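Local structure of phycocyanobilin lyase subunit alpha (Nostoc sp. PCC 7120, 5N3U) at residues N13-T18 with L31-Y36; L21-L26 with W39-Y44; D53-A58 with R79-L84. The protein associates with CpcF to form a lyase and is probably required for attaching the bilin chromophore to the phycocyanin subunit CpcA. All coordinates share one frame; numbering follows the deposited sequence.

How the interactions relate
Interactions 1 and 2 share helix 31-43 and lie with their centres about 7 Å apart. The N-terminal segment 13-18 packs on one stretch of that helix, while helix 19-25 meets its C-terminal part. The two contacts touch where Leu17 O lies 3.4 Å from Trp40 CZ2. Interaction 3, about 10 Å from interaction 2 and 15 Å from interaction 1 between centres, continues inward through the HEAT-like solenoid. It is joined to interaction 2 by Leu26 CD1, 3.6 Å from Ala54 CB, and by a probable hydrogen bond of 2.8 Å between Lys83 NZ and Gly42 O. The beta subunit reaches interactions 1 and 2, but no other chain touches interaction 3.

Interaction 1 (N13-T18 with L31-Y36); sequences NGPQLT and LSLRYY
The ring of Tyr36 is overlapped on one face by Pro15 CD, while Asn13 OD1 and Leu17 CD1 meet its edge close to the ring plane. This joins the irregular N-terminal segment 13-18 to the first turns of helix 31-43 in an alpha-solenoid of HEAT-like repeats. The ring reaches segment 13-18 with its CG anti to the backbone N (chi1 -178°). The polar part of the contact is a single hydrogen bond, in which the Tyr36 hydroxyl donates to Asn13 OD1 over 2.5 Å. The angle at the oxygen is 140°, and the donor is tilted out of the carbonyl plane. The amide and ring planes are turned 51° apart, so these flat groups do not stack. Asn13 brings its amide here with CG placed between the backbone N and the carbonyl carbon. The other end of this amide, ND2, makes a weak hydrogen bond to Asp105 O of the beta subunit, so its two ends face different partners. Gly14, which has no side chain to intrude, brings its CA to 3.8 Å from Tyr36 OH. A phenylalanine in place of Tyr36 would probably leave Asn13 OD1 without its donor and the amide freer to turn. The rest of the contact is apolar. The side chains of Leu17 and Tyr36 cross obliquely, and Leu17 CD1 meets the ring edge 3.8 Å from Tyr36 CE1. Pro15 and Leu33 pass alongside each other in opposite senses. Pro15 also packs on Phe144 and Tyr36 on Ala103 of the beta subunit, so the contact adjoins that chain. Between the two aliphatic side chains, Pro15 CG and Leu33 CD1 meet at 3.8 Å.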
ATOM      1  N   ASN A  13      -3.681 -10.498  -2.922  1.00 53.30           N
ATOM      2  CA  ASN A  13      -2.410 -10.580  -3.746  1.00 51.55           C
ATOM      3  C   ASN A  13      -2.121 -12.024  -4.133  1.00 46.07           C
ATOM      4  O   ASN A  13      -0.952 -12.388  -4.470  1.00 42.77           O
ATOM      5  CB  ASN A  13      -1.151  -9.935  -3.074  1.00 50.64           C
ATOM      6  CG  ASN A  13      -0.388 -10.889  -2.101  1.00 44.31           C
ATOM      7  OD1 ASN A  13      -0.978 -11.700  -1.420  1.00 42.48           O
ATOM      8  ND2 ASN A  13       0.891 -10.738  -2.013  1.00 31.18           N
ATOM      9  N   GLY A  14      -3.155 -12.870  -4.043  1.00 41.82           N
ATOM     10  CA  GLY A  14      -2.884 -14.309  -4.101  1.00 40.54           C
ATOM     11  C   GLY A  14      -4.022 -15.166  -3.634  1.00 40.95           C
ATOM     12  O   GLY A  14      -5.038 -14.628  -3.264  1.00 38.02           O
ATOM     13  N   PRO A  15      -3.858 -16.506  -3.699  1.00 44.93           N
ATOM     14  CA  PRO A  15      -4.929 -17.384  -3.174  1.00 49.38           C
ATOM     15  C   PRO A  15      -5.339 -16.934  -1.755  1.00 44.47           C
ATOM     16  O   PRO A  15      -4.524 -16.385  -0.995  1.00 43.68           O
ATOM     17  CB  PRO A  15      -4.316 -18.816  -3.235  1.00 47.44           C
ATOM     18  CG  PRO A  15      -2.877 -18.664  -3.604  1.00 48.96           C
ATOM     19  CD  PRO A  15      -2.724 -17.288  -4.242  1.00 48.39           C
ATOM     20  N   GLN A  16      -6.619 -17.048  -1.454  1.00 44.30           N
ATOM     21  CA  GLN A  16      -7.110 -16.621  -0.156  1.00 41.80           C
ATOM     22  C   GLN A  16      -6.849 -17.825   0.782  1.00 45.01           C
ATOM     23  O   GLN A  16      -7.257 -18.949   0.489  1.00 43.54           O
ATOM     24  CB  GLN A  16      -8.582 -16.212  -0.191  1.00 48.72           C
ATOM     25  CG  GLN A  16      -8.854 -15.036   0.774  1.00 56.60           C
ATOM     26  CD  GLN A  16      -8.663 -13.653   0.120  1.00 56.76           C
ATOM     27  OE1 GLN A  16      -9.433 -13.294  -0.751  1.00 62.38           O
ATOM     28  NE2 GLN A  16      -7.650 -12.883   0.543  1.00 54.84           N
ATOM     29  N   LEU A  17      -6.070 -17.587   1.833  1.00 40.54           N
ATOM     30  CA  LEU A  17      -5.580 -18.632   2.689  1.00 37.01           C
ATOM     31  C   LEU A  17      -6.045 -18.419   4.082  1.00 37.42           C
ATOM     32  O   LEU A  17      -6.429 -17.326   4.469  1.00 36.00           O
ATOM     33  CB  LEU A  17      -4.055 -18.667   2.682  1.00 34.13           C
ATOM     34  CG  LEU A  17      -3.378 -18.980   1.337  1.00 34.81           C
ATOM     35  CD1 LEU A  17      -1.890 -18.919   1.531  1.00 33.84           C
ATOM     36  CD2 LEU A  17      -3.777 -20.316   0.726  1.00 39.65           C
ATOM     37  N   THR A  18      -5.990 -19.516   4.837  1.00 41.00           N
ATOM     38  CA  THR A  18      -6.134 -19.512   6.275  1.00 44.03           C
ATOM     39  C   THR A  18      -4.830 -20.180   6.776  1.00 31.93           C
ATOM     40  O   THR A  18      -4.138 -20.887   6.001  1.00 32.16           O
ATOM     41  CB  THR A  18      -7.372 -20.382   6.677  1.00 43.87           C
ATOM     42  OG1 THR A  18      -7.127 -21.735   6.281  1.00 38.94           O
ATOM     43  CG2 THR A  18      -8.668 -19.950   5.956  1.00 45.79           C
ATOM     44  N   LEU A  31       4.859 -25.990  -6.508  1.00 31.67           N
ATOM     45  CA  LEU A  31       5.955 -25.373  -5.774  1.00 30.75           C
ATOM     46  C   LEU A  31       5.734 -23.878  -5.525  1.00 27.95           C
ATOM     47  O   LEU A  31       6.129 -23.356  -4.461  1.00 28.14           O
ATOM     48  CB  LEU A  31       7.216 -25.636  -6.508  1.00 32.11           C
ATOM     49  CG  LEU A  31       7.548 -27.107  -6.809  1.00 33.26           C
ATOM     50  CD1 LEU A  31       8.809 -27.122  -7.613  1.00 37.53           C
ATOM     51  CD2 LEU A  31       7.700 -27.922  -5.550  1.00 34.65           C
ATOM     52  N   SER A  32       5.092 -23.188  -6.465  1.00 27.21           N
ATOM     53  CA  SER A  32       4.804 -21.768  -6.279  1.00 31.02           C
ATOM     54  C   SER A  32       3.896 -21.521  -5.102  1.00 26.42           C
ATOM     55  O   SER A  32       4.012 -20.538  -4.399  1.00 26.97           O
ATOM     56  CB  SER A  32       4.220 -21.171  -7.539  1.00 31.84           C
ATOM     57  OG  SER A  32       5.269 -21.023  -8.455  1.00 31.08           O
ATOM     58  N   LEU A  33       2.949 -22.417  -4.924  1.00 25.65           N
ATOM     59  CA  LEU A  33       2.013 -22.360  -3.865  1.00 27.55           C
ATOM     60  C   LEU A  33       2.696 -22.640  -2.528  1.00 24.73           C
ATOM     61  O   LEU A  33       2.393 -21.960  -1.532  1.00 23.56           O
ATOM     62  CB  LEU A  33       0.871 -23.341  -4.143  1.00 31.82           C
ATOM     63  CG  LEU A  33      -0.304 -23.307  -3.162  1.00 36.17           C
ATOM     64  CD1 LEU A  33      -0.997 -21.959  -3.108  1.00 41.91           C
ATOM     65  CD2 LEU A  33      -1.354 -24.390  -3.491  1.00 38.54           C
ATOM     66  N   ARG A  34       3.611 -23.607  -2.487  1.00 23.64           N
ATOM     67  CA  ARG A  34       4.409 -23.773  -1.261  1.00 25.39           C
ATOM     68  C   ARG A  34       5.166 -22.449  -0.924  1.00 23.16           C
ATOM     69  O   ARG A  34       5.239 -22.041   0.229  1.00 22.86           O
ATOM     70  CB  ARG A  34       5.518 -24.807  -1.479  1.00 29.85           C
ATOM     71  CG  ARG A  34       5.021 -26.176  -1.823  1.00 32.24           C
ATOM     72  CD  ARG A  34       6.243 -27.076  -1.912  1.00 36.20           C
ATOM     73  NE  ARG A  34       5.798 -28.458  -1.985  1.00 38.72           N
ATOM     74  CZ  ARG A  34       6.580 -29.525  -1.818  1.00 44.92           C
ATOM     75  NH1 ARG A  34       7.886 -29.405  -1.535  1.00 38.46           N
ATOM     76  NH2 ARG A  34       6.020 -30.734  -1.919  1.00 45.24           N
ATOM     77  N   TYR A  35       5.804 -21.872  -1.937  1.00 19.91           N
ATOM     78  CA  TYR A  35       6.605 -20.638  -1.759  1.00 19.87           C
ATOM     79  C   TYR A  35       5.727 -19.532  -1.199  1.00 19.49           C
ATOM     80  O   TYR A  35       6.093 -18.857  -0.286  1.00 20.35           O
ATOM     81  CB  TYR A  35       7.244 -20.281  -3.102  1.00 20.35           C
ATOM     82  CG  TYR A  35       8.133 -19.091  -3.140  1.00 24.82           C
ATOM     83  CD1 TYR A  35       9.482 -19.213  -2.831  1.00 30.63           C
ATOM     84  CD2 TYR A  35       7.653 -17.814  -3.494  1.00 30.94           C
ATOM     85  CE1 TYR A  35      10.330 -18.118  -2.862  1.00 35.68           C
ATOM     86  CE2 TYR A  35       8.528 -16.697  -3.572  1.00 33.31           C
ATOM     87  CZ  TYR A  35       9.837 -16.868  -3.266  1.00 35.02           C
ATOM     88  OH  TYR A  35      10.731 -15.829  -3.254  1.00 43.69           O
ATOM     89  N   TYR A  36       4.551 -19.358  -1.766  1.00 20.93           N
ATOM     90  CA  TYR A  36       3.647 -18.325  -1.375  1.00 20.41           C
ATOM     91  C   TYR A  36       3.176 -18.576   0.035  1.00 21.57           C
ATOM     92  O   TYR A  36       3.155 -17.690   0.893  1.00 17.90           O
ATOM     93  CB  TYR A  36       2.484 -18.250  -2.381  1.00 22.23           C
ATOM     94  CG  TYR A  36       1.561 -17.128  -2.010  1.00 22.91           C
ATOM     95  CD1 TYR A  36       0.543 -17.342  -1.141  1.00 26.56           C
ATOM     96  CD2 TYR A  36       1.762 -15.847  -2.511  1.00 25.24           C
ATOM     97  CE1 TYR A  36      -0.285 -16.359  -0.751  1.00 28.25           C
ATOM     98  CE2 TYR A  36       0.931 -14.805  -2.146  1.00 29.06           C
ATOM     99  CZ  TYR A  36      -0.103 -15.094  -1.272  1.00 33.50           C
ATOM    100  OH  TYR A  36      -0.918 -14.147  -0.874  1.00 31.01           O
TER

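Interaction 2 (L21-L26 with W39-Y44); sequences LAIANL and WWLGKY
Ala22 CB is wedged between two side chains of the facing helix, 3.6 Å from Leu41 CD2 and equally 3.6 Å from Trp40 CE3. It belongs to the pairing of helix 19-25 with helix 31-43 at the N-terminal end of the HEAT-like solenoid. The short segments 21-25 and 39-43 run nearly antiparallel, at 145° between their directions, with axes 9.9 Å apart at closest approach. No hydrogen bond crosses the pair, so the contact is apolar throughout. Its tight part centres on Leu41, whose two methyl groups divide the work: CD2 rests on Ala22, while CD1 turns to Leu26. The CG of Leu41 lies anti to the carbonyl carbon, beside the backbone N (chi1 -72°), which leaves both methyls facing the other helix. Leu26, at the far end of its segment, extends toward Leu41 so that the two side chains meet tip to tip. Leu26 also packs on Ala54 and Leu55 of helix 49-58, on the buried side. Trp40 belongs to the tight part too: Ala22 CB approaches its indole obliquely, and Leu17 and Val46 also touch it. Tyr44, just past the end of the helix, lies over one face of that indole, CD1 3.4 Å above its plane and offset toward the rim.

Looser contact is left to Ile23, whose CG1 comes only to 4.3 Å from Leu41 CD2; its side chain also packs on Ala51 and Ala54. The exposed Leu21 and Ala24 lie on the solvent side of their helix, and Lys43 is turned to other chains, with a salt bridge to Glu7 of a second copy of this protein. Between the two leucine tips, Leu26 CD1 comes to 3.7 Å from Leu41 CD1.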
ATOM      1  N   LEU A  21      -4.871 -23.804   5.852  1.00 30.14           N
ATOM      2  CA  LEU A  21      -4.676 -24.021   4.417  1.00 34.65           C
ATOM      3  C   LEU A  21      -3.248 -23.674   3.976  1.00 26.77           C
ATOM      4  O   LEU A  21      -2.636 -24.391   3.204  1.00 29.66           O
ATOM      5  CB  LEU A  21      -5.684 -23.188   3.662  1.00 42.09           C
ATOM      6  CG  LEU A  21      -5.915 -23.501   2.207  1.00 46.05           C
ATOM      7  CD1 LEU A  21      -5.936 -24.983   1.847  1.00 44.75           C
ATOM      8  CD2 LEU A  21      -7.219 -22.768   1.872  1.00 47.22           C
ATOM      9  N   ALA A  22      -2.712 -22.618   4.562  1.00 28.19           N
ATOM     10  CA  ALA A  22      -1.292 -22.280   4.292  1.00 27.09           C
ATOM     11  C   ALA A  22      -0.403 -23.405   4.724  1.00 28.54           C
ATOM     12  O   ALA A  22       0.486 -23.790   4.021  1.00 30.28           O
ATOM     13  CB  ALA A  22      -0.905 -21.060   5.105  1.00 28.56           C
ATOM     14  N   ILE A  23      -0.665 -23.935   5.911  1.00 29.03           N
ATOM     15  CA  ILE A  23       0.157 -25.049   6.392  1.00 29.85           C
ATOM     16  C   ILE A  23       0.059 -26.196   5.493  1.00 30.77           C
ATOM     17  O   ILE A  23       1.106 -26.724   5.104  1.00 35.57           O
ATOM     18  CB  ILE A  23      -0.149 -25.473   7.819  1.00 32.14           C
ATOM     19  CG1 ILE A  23       0.238 -24.357   8.792  1.00 33.47           C
ATOM     20  CG2 ILE A  23       0.660 -26.696   8.180  1.00 35.08           C
ATOM     21  CD1 ILE A  23      -0.472 -24.393  10.107  1.00 39.32           C
ATOM     22  N   ALA A  24      -1.171 -26.573   5.083  1.00 34.20           N
ATOM     23  CA  ALA A  24      -1.282 -27.687   4.089  1.00 30.99           C
ATOM     24  C   ALA A  24      -0.554 -27.457   2.771  1.00 30.19           C
ATOM     25  O   ALA A  24       0.156 -28.330   2.197  1.00 31.07           O
ATOM     26  CB  ALA A  24      -2.749 -27.947   3.810  1.00 37.12           C
ATOM     27  N   ASN A  25      -0.744 -26.252   2.255  1.00 30.17           N
ATOM     28  CA  ASN A  25      -0.107 -25.879   1.018  1.00 30.44           C
ATOM     29  C   ASN A  25       1.417 -25.970   1.059  1.00 27.90           C
ATOM     30  O   ASN A  25       2.034 -26.079   0.010  1.00 32.07           O
ATOM     31  CB  ASN A  25      -0.542 -24.467   0.618  1.00 32.86           C
ATOM     32  CG  ASN A  25      -1.995 -24.396   0.084  1.00 41.82           C
ATOM     33  OD1 ASN A  25      -2.573 -25.385  -0.321  1.00 43.47           O
ATOM     34  ND2 ASN A  25      -2.534 -23.226   0.054  1.00 35.47           N
ATOM     35  N   LEU A  26       2.041 -25.989   2.229  1.00 30.72           N
ATOM     36  CA  LEU A  26       3.521 -26.291   2.261  1.00 34.75           C
ATOM     37  C   LEU A  26       3.940 -27.614   1.627  1.00 37.01           C
ATOM     38  O   LEU A  26       5.084 -27.738   1.176  1.00 36.72           O
ATOM     39  CB  LEU A  26       4.098 -26.182   3.672  1.00 36.12           C
ATOM     40  CG  LEU A  26       4.136 -24.722   4.159  1.00 33.33           C
ATOM     41  CD1 LEU A  26       4.507 -24.646   5.617  1.00 36.83           C
ATOM     42  CD2 LEU A  26       5.211 -23.979   3.374  1.00 32.78           C
ATOM     43  N   TRP A  39       5.756 -17.574   2.623  1.00 18.33           N
ATOM     44  CA  TRP A  39       5.698 -16.121   2.815  1.00 19.29           C
ATOM     45  C   TRP A  39       4.475 -15.685   3.608  1.00 19.16           C
ATOM     46  O   TRP A  39       4.557 -14.894   4.530  1.00 19.88           O
ATOM     47  CB  TRP A  39       5.725 -15.423   1.387  1.00 19.57           C
ATOM     48  CG  TRP A  39       5.465 -13.989   1.469  1.00 22.85           C
ATOM     49  CD1 TRP A  39       6.370 -13.011   1.649  1.00 25.44           C
ATOM     50  CD2 TRP A  39       4.221 -13.355   1.352  1.00 24.69           C
ATOM     51  NE1 TRP A  39       5.763 -11.835   1.769  1.00 24.99           N
ATOM     52  CE2 TRP A  39       4.445 -11.981   1.578  1.00 23.47           C
ATOM     53  CE3 TRP A  39       2.933 -13.812   1.147  1.00 25.07           C
ATOM     54  CZ2 TRP A  39       3.433 -11.032   1.538  1.00 26.96           C
ATOM     55  CZ3 TRP A  39       1.892 -12.862   1.113  1.00 29.12           C
ATOM     56  CH2 TRP A  39       2.158 -11.487   1.333  1.00 23.69           C
ATOM     57  N   TRP A  40       3.293 -16.250   3.277  1.00 19.47           N
ATOM     58  CA  TRP A  40       2.073 -15.863   3.940  1.00 20.76           C
ATOM     59  C   TRP A  40       2.112 -16.120   5.437  1.00 20.03           C
ATOM     60  O   TRP A  40       1.647 -15.298   6.257  1.00 21.81           O
ATOM     61  CB  TRP A  40       0.905 -16.568   3.299  1.00 21.09           C
ATOM     62  CG  TRP A  40      -0.448 -16.111   3.675  1.00 26.60           C
ATOM     63  CD1 TRP A  40      -1.267 -15.255   3.005  1.00 28.66           C
ATOM     64  CD2 TRP A  40      -1.227 -16.617   4.768  1.00 28.88           C
ATOM     65  NE1 TRP A  40      -2.490 -15.126   3.661  1.00 27.33           N
ATOM     66  CE2 TRP A  40      -2.471 -15.941   4.759  1.00 29.82           C
ATOM     67  CE3 TRP A  40      -0.965 -17.525   5.784  1.00 29.32           C
ATOM     68  CZ2 TRP A  40      -3.472 -16.191   5.712  1.00 32.14           C
ATOM     69  CZ3 TRP A  40      -1.970 -17.756   6.765  1.00 32.26           C
ATOM     70  CH2 TRP A  40      -3.210 -17.093   6.695  1.00 30.15           C
ATOM     71  N   LEU A  41       2.656 -17.253   5.814  1.00 21.16           N
ATOM     72  CA  LEU A  41       2.702 -17.608   7.256  1.00 21.05           C
ATOM     73  C   LEU A  41       3.542 -16.616   8.049  1.00 23.80           C
ATOM     74  O   LEU A  41       3.179 -16.261   9.130  1.00 22.71           O
ATOM     75  CB  LEU A  41       3.247 -19.009   7.408  1.00 23.66           C
ATOM     76  CG  LEU A  41       2.314 -20.156   6.974  1.00 22.32           C
ATOM     77  CD1 LEU A  41       3.046 -21.457   6.900  1.00 24.54           C
ATOM     78  CD2 LEU A  41       1.154 -20.220   7.932  1.00 26.32           C
ATOM     79  N   GLY A  42       4.604 -16.102   7.442  1.00 20.04           N
ATOM     80  CA  GLY A  42       5.446 -15.055   8.096  1.00 18.83           C
ATOM     81  C   GLY A  42       4.828 -13.733   8.060  1.00 20.68           C
ATOM     82  O   GLY A  42       4.845 -13.018   9.073  1.00 21.26           O
ATOM     83  N   LYS A  43       4.211 -13.384   6.943  1.00 20.40           N
ATOM     84  CA  LYS A  43       3.594 -12.097   6.826  1.00 22.16           C
ATOM     85  C   LYS A  43       2.470 -11.928   7.845  1.00 24.60           C
ATOM     86  O   LYS A  43       2.325 -10.888   8.461  1.00 22.47           O
ATOM     87  CB  LYS A  43       3.063 -12.000   5.416  1.00 26.05           C
ATOM     88  CG  LYS A  43       2.163 -10.788   5.125  1.00 28.34           C
ATOM     89  CD  LYS A  43       2.843  -9.470   5.356  1.00 29.13           C
ATOM     90  CE  LYS A  43       1.829  -8.442   4.856  1.00 35.37           C
ATOM     91  NZ  LYS A  43       2.456  -7.133   4.794  1.00 35.86           N
ATOM     92  N   TYR A  44       1.644 -12.957   8.009  1.00 23.41           N
ATOM     93  CA  TYR A  44       0.521 -12.928   8.940  1.00 27.23           C
ATOM     94  C   TYR A  44       0.923 -13.429  10.307  1.00 30.55           C
ATOM     95  O   TYR A  44       0.077 -13.535  11.205  1.00 30.25           O
ATOM     96  CB  TYR A  44      -0.686 -13.711   8.343  1.00 28.85           C
ATOM     97  CG  TYR A  44      -1.205 -12.964   7.158  1.00 31.28           C
ATOM     98  CD1 TYR A  44      -0.617 -13.121   5.920  1.00 37.60           C
ATOM     99  CD2 TYR A  44      -2.250 -12.068   7.285  1.00 39.16           C
ATOM    100  CE1 TYR A  44      -1.034 -12.411   4.808  1.00 40.32           C
ATOM    101  CE2 TYR A  44      -2.664 -11.312   6.182  1.00 44.92           C
ATOM    102  CZ  TYR A  44      -2.018 -11.466   4.954  1.00 47.84           C
ATOM    103  OH  TYR A  44      -2.358 -10.744   3.803  1.00 48.63           O
TER

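Interaction 3 (D53-A58 with R79-L84); sequences DALIAA and RALGKL
Within the HEAT-like solenoid, helix 49-58 packs against helix 72-83 through Leu55 and Leu81, whose CA atoms lie closest across the pair at 6.9 Å. The short segments 53-58 and 79-83 run at 148° to one another, nearly antiparallel, and approach to 9.9 Å between axes. The groups that meet are aliphatic, and no hydrogen bond crosses between them. Leu81 lies against the base of Leu55, its CD2 3.7 Å from Leu55 CB. Its other methyl, CD1, reaches the adjacent residue and comes to 4.2 Å from Ile56 CG1, with the two side chains crossing at about a right angle. Leu55 sends its own end farther into helix 72-83: with CG anti to the carbonyl carbon (chi1 -70°), its CD1 enters between Ala80 and Leu84. Ala80, with only a methyl group, lets that atom approach to 4.0 Å from its CB. Leu55 also touches Ala77 of helix 72-83, and Leu81 packs on Leu59 and Ala89, so the leucines are enclosed by the surrounding loops and helices. Asp53, pointing away from the partner helix, forms a salt bridge with Lys88. Leu84 crosses Leu55 nearly perpendicularly, its CD1 3.7 Å from Leu55 CD1.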
ATOM      1  N   ASP A  53       6.402 -26.038  13.026  1.00 33.59           N
ATOM      2  CA  ASP A  53       6.932 -27.337  12.633  1.00 29.46           C
ATOM      3  C   ASP A  53       7.001 -27.549  11.138  1.00 25.91           C
ATOM      4  O   ASP A  53       7.977 -28.047  10.587  1.00 28.94           O
ATOM      5  CB  ASP A  53       6.045 -28.463  13.213  1.00 37.63           C
ATOM      6  CG  ASP A  53       6.135 -28.557  14.782  1.00 44.22           C
ATOM      7  OD1 ASP A  53       6.939 -27.834  15.431  1.00 43.73           O
ATOM      8  OD2 ASP A  53       5.354 -29.330  15.371  1.00 50.79           O
ATOM      9  N   ALA A  54       5.945 -27.172  10.446  1.00 31.16           N
ATOM     10  CA  ALA A  54       5.932 -27.254   8.972  1.00 28.54           C
ATOM     11  C   ALA A  54       7.023 -26.408   8.300  1.00 25.25           C
ATOM     12  O   ALA A  54       7.671 -26.820   7.291  1.00 25.71           O
ATOM     13  CB  ALA A  54       4.555 -26.842   8.466  1.00 30.27           C
ATOM     14  N   LEU A  55       7.245 -25.233   8.851  1.00 26.75           N
ATOM     15  CA  LEU A  55       8.323 -24.389   8.280  1.00 24.46           C
ATOM     16  C   LEU A  55       9.697 -24.960   8.558  1.00 22.83           C
ATOM     17  O   LEU A  55      10.585 -24.927   7.683  1.00 24.45           O
ATOM     18  CB  LEU A  55       8.184 -22.964   8.771  1.00 22.03           C
ATOM     19  CG  LEU A  55       6.997 -22.227   8.211  1.00 23.46           C
ATOM     20  CD1 LEU A  55       6.669 -21.037   9.062  1.00 22.21           C
ATOM     21  CD2 LEU A  55       7.204 -21.832   6.743  1.00 25.00           C
ATOM     22  N   ILE A  56       9.893 -25.525   9.750  1.00 21.24           N
ATOM     23  CA  ILE A  56      11.117 -26.204  10.052  1.00 20.94           C
ATOM     24  C   ILE A  56      11.381 -27.304   9.097  1.00 23.69           C
ATOM     25  O   ILE A  56      12.497 -27.426   8.608  1.00 24.61           O
ATOM     26  CB  ILE A  56      11.141 -26.686  11.517  1.00 22.85           C
ATOM     27  CG1 ILE A  56      11.189 -25.460  12.410  1.00 24.39           C
ATOM     28  CG2 ILE A  56      12.321 -27.701  11.750  1.00 22.59           C
ATOM     29  CD1 ILE A  56      10.931 -25.653  13.898  1.00 28.08           C
ATOM     30  N   ALA A  57      10.368 -28.111   8.781  1.00 25.26           N
ATOM     31  CA  ALA A  57      10.563 -29.179   7.822  1.00 26.49           C
ATOM     32  C   ALA A  57      10.972 -28.637   6.432  1.00 25.99           C
ATOM     33  O   ALA A  57      11.818 -29.170   5.743  1.00 26.15           O
ATOM     34  CB  ALA A  57       9.288 -29.993   7.730  1.00 27.29           C
ATOM     35  N   ALA A  58      10.392 -27.508   6.055  1.00 25.28           N
ATOM     36  CA  ALA A  58      10.696 -26.891   4.753  1.00 22.94           C
ATOM     37  C   ALA A  58      12.101 -26.341   4.684  1.00 23.11           C
ATOM     38  O   ALA A  58      12.629 -26.153   3.585  1.00 25.94           O
ATOM     39  CB  ALA A  58       9.672 -25.816   4.536  1.00 25.91           C
ATOM     40  N   ARG A  79      13.034 -17.143   6.469  1.00 19.56           N
ATOM     41  CA  ARG A  79      12.605 -15.749   6.714  1.00 21.25           C
ATOM     42  C   ARG A  79      11.348 -15.753   7.565  1.00 22.80           C
ATOM     43  O   ARG A  79      11.251 -15.049   8.559  1.00 19.85           O
ATOM     44  CB  ARG A  79      12.259 -15.046   5.416  1.00 23.62           C
ATOM     45  CG  ARG A  79      13.354 -14.779   4.446  1.00 32.26           C
ATOM     46  CD  ARG A  79      12.930 -14.192   3.038  1.00 37.49           C
ATOM     47  NE  ARG A  79      14.127 -14.123   2.156  1.00 35.33           N
ATOM     48  CZ  ARG A  79      14.247 -14.561   0.906  1.00 42.83           C
ATOM     49  NH1 ARG A  79      13.225 -15.108   0.235  1.00 41.67           N
ATOM     50  NH2 ARG A  79      15.406 -14.387   0.269  1.00 44.56           N
ATOM     51  N   ALA A  80      10.396 -16.617   7.233  1.00 20.03           N
ATOM     52  CA  ALA A  80       9.170 -16.730   8.007  1.00 21.22           C
ATOM     53  C   ALA A  80       9.417 -17.082   9.481  1.00 20.20           C
ATOM     54  O   ALA A  80       8.812 -16.431  10.395  1.00 21.52           O
ATOM     55  CB  ALA A  80       8.245 -17.767   7.375  1.00 19.77           C
ATOM     56  N   LEU A  81      10.337 -18.006   9.739  1.00 19.69           N
ATOM     57  CA  LEU A  81      10.586 -18.496  11.113  1.00 18.66           C
ATOM     58  C   LEU A  81      11.080 -17.431  12.022  1.00 20.91           C
ATOM     59  O   LEU A  81      10.762 -17.408  13.232  1.00 21.65           O
ATOM     60  CB  LEU A  81      11.519 -19.665  11.126  1.00 17.17           C
ATOM     61  CG  LEU A  81      10.878 -20.900  10.571  1.00 17.69           C
ATOM     62  CD1 LEU A  81      11.898 -21.926  10.293  1.00 19.61           C
ATOM     63  CD2 LEU A  81       9.926 -21.412  11.629  1.00 22.92           C
ATOM     64  N   GLY A  82      11.803 -16.465  11.465  1.00 19.54           N
ATOM     65  CA  GLY A  82      12.260 -15.423  12.320  1.00 17.00           C
ATOM     66  C   GLY A  82      11.131 -14.526  12.841  1.00 20.02           C
ATOM     67  O   GLY A  82      11.300 -13.915  13.817  1.00 23.59           O
ATOM     68  N   LYS A  83      10.015 -14.424  12.147  1.00 21.85           N
ATOM     69  CA  LYS A  83       8.925 -13.525  12.490  1.00 24.32           C
ATOM     70  C   LYS A  83       8.005 -14.213  13.510  1.00 29.56           C
ATOM     71  O   LYS A  83       7.161 -13.565  14.081  1.00 26.94           O
ATOM     72  CB  LYS A  83       8.131 -13.193  11.245  1.00 27.79           C
ATOM     73  CG  LYS A  83       8.954 -12.300  10.285  1.00 34.89           C
ATOM     74  CD  LYS A  83       8.313 -12.080   8.946  1.00 40.05           C
ATOM     75  CE  LYS A  83       7.406 -10.830   8.860  1.00 52.37           C
ATOM     76  NZ  LYS A  83       6.332 -10.755   9.919  1.00 60.15           N
ATOM     77  N   LEU A  84       8.158 -15.531  13.696  1.00 28.36           N
ATOM     78  CA  LEU A  84       7.219 -16.244  14.558  1.00 30.24           C
ATOM     79  C   LEU A  84       7.638 -16.333  16.006  1.00 31.92           C
ATOM     80  O   LEU A  84       6.876 -16.815  16.765  1.00 32.28           O
ATOM     81  CB  LEU A  84       6.940 -17.626  13.963  1.00 26.36           C
ATOM     82  CG  LEU A  84       6.433 -17.584  12.529  1.00 25.48           C
ATOM     83  CD1 LEU A  84       6.044 -18.945  12.038  1.00 26.85           C
ATOM     84  CD2 LEU A  84       5.297 -16.628  12.325  1.00 27.48           C
TER